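Local coordinates for response regulator receiver domain protein (CheY) (PDB 3HEB) that probably acts as a phosphorylation-dependent switch in two-component signalling, as other CheY-like receiver domains do, at residues 11-14 with 15-18. Numbering follows the deposited sequence.
Sequences EDDL and GHAR. With PO4 (phosphate ion), chain C.
D13 caps the backbone amides of G15 and H16 at the start of 14-26, the first helix of the CheY-like receiver fold. As N-cap it turns its CG anti to the backbone N (chi1 -174°), which carries the carboxylate back over the first turn. There OD2 accepts from H16 N at 3.1 Å, the donor standing well above the carboxylate plane, and receives a weak, bent bond from G15 N at 2.7 Å. A short acidic side chain suits this place, because the amides of a helix start have no preceding turn to supply carbonyls. The backbone joins in: A17 N donates to D13 O at 2.8 Å, nearly along the C=O axis, and the small A17 methyl fits beside that oxygen and the CG of E11.

The other oxygen of D13, OD1, sits over the centre of the H16 imidazole, 3.6 Å above its plane, with carboxylate and ring planes only 9° apart. H16 reaches this stack with CG anti to its carbonyl carbon (chi1 -67°), and F125 meets the ring edge-to-face. ND1 is hydrogen-bonded to K118, whose ammonium also forms a salt bridge with OE1 of E11, so one lysine ties loop and helix together. A leucine in place of H16 would probably leave K118 without its ring nitrogen partner and the D13 carboxylate without its flat neighbour. E11 and D12 bring their carboxylates close to that of D66, the predicted phosphorylation site. E11 also offers its other oxygen, OE2, to D13 N, which it meets with its anti lone pair, so the capping residue is itself positioned from the loop. At the ring's edge, NE2 of H16 donates in plane to O2 of a phosphate ion, probably from the crystallisation liquor, at 2.9 Å.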
# COMPACT_ATOMS: atom_id res chain seq x y z
N GLU A 11 -16.58 1.85 7.82
CA GLU A 11 -17.57 1.42 6.84
C GLU A 11 -18.95 1.63 7.44
O GLU A 11 -19.18 1.29 8.60
CB GLU A 11 -17.33 -0.06 6.52
CG GLU A 11 -18.38 -0.70 5.63
CD GLU A 11 -18.39 -0.13 4.23
OE1 GLU A 11 -17.42 -0.37 3.48
OE2 GLU A 11 -19.37 0.56 3.88
N ASP A 12 -19.87 2.19 6.66
CA ASP A 12 -21.24 2.46 7.13
C ASP A 12 -22.23 1.39 6.68
O ASP A 12 -23.28 1.23 7.29
CB ASP A 12 -21.72 3.81 6.62
CG ASP A 12 -21.90 3.82 5.12
OD1 ASP A 12 -20.98 3.33 4.42
OD2 ASP A 12 -22.95 4.30 4.66
N ASP A 13 -21.91 0.69 5.60
CA ASP A 13 -22.78 -0.36 5.10
C ASP A 13 -22.57 -1.53 6.04
O ASP A 13 -21.51 -2.15 6.05
CB ASP A 13 -22.41 -0.78 3.68
CG ASP A 13 -23.40 -1.78 3.09
OD1 ASP A 13 -23.81 -1.61 1.93
OD2 ASP A 13 -23.76 -2.75 3.78
N LEU A 14 -23.59 -1.83 6.83
CA LEU A 14 -23.50 -2.91 7.80
C LEU A 14 -23.32 -4.26 7.15
O LEU A 14 -22.75 -5.18 7.73
CB LEU A 14 -24.73 -2.90 8.69
CG LEU A 14 -24.80 -1.65 9.57
CD1 LEU A 14 -26.03 -1.74 10.48
CD2 LEU A 14 -23.53 -1.55 10.41
N GLY A 15 -23.82 -4.39 5.93
CA GLY A 15 -23.66 -5.65 5.25
C GLY A 15 -22.21 -5.88 4.85
O GLY A 15 -21.68 -6.97 5.01
N HIS A 16 -21.57 -4.84 4.33
CA HIS A 16 -20.18 -4.94 3.93
C HIS A 16 -19.29 -5.02 5.15
O HIS A 16 -18.29 -5.75 5.16
CB HIS A 16 -19.77 -3.74 3.08
CG HIS A 16 -20.45 -3.67 1.75
ND1 HIS A 16 -20.12 -2.75 0.78
CD2 HIS A 16 -21.48 -4.40 1.24
CE1 HIS A 16 -20.91 -2.90 -0.26
NE2 HIS A 16 -21.75 -3.90 -0.00
N ALA A 17 -19.65 -4.28 6.19
CA ALA A 17 -18.86 -4.28 7.41
C ALA A 17 -18.76 -5.69 7.99
O ALA A 17 -17.70 -6.08 8.46
CB ALA A 17 -19.46 -3.34 8.43
N ARG A 18 -19.85 -6.44 7.95
CA ARG A 18 -19.85 -7.79 8.49
C ARG A 18 -19.16 -8.77 7.54
O ARG A 18 -18.62 -9.78 7.98
CB ARG A 18 -21.28 -8.25 8.80
CG ARG A 18 -21.93 -7.51 9.99
CD ARG A 18 -23.37 -7.97 10.24
NE ARG A 18 -24.05 -7.17 11.25
CZ ARG A 18 -23.70 -7.12 12.53
NH1 ARG A 18 -22.67 -7.83 12.97
NH2 ARG A 18 -24.37 -6.35 13.38
P PO4 C . -22.42 -5.13 -3.61
O1 PO4 C . -22.58 -6.70 -3.85
O2 PO4 C . -23.29 -4.67 -2.37
O3 PO4 C . -20.90 -4.79 -3.34
O4 PO4 C . -22.91 -4.35 -4.90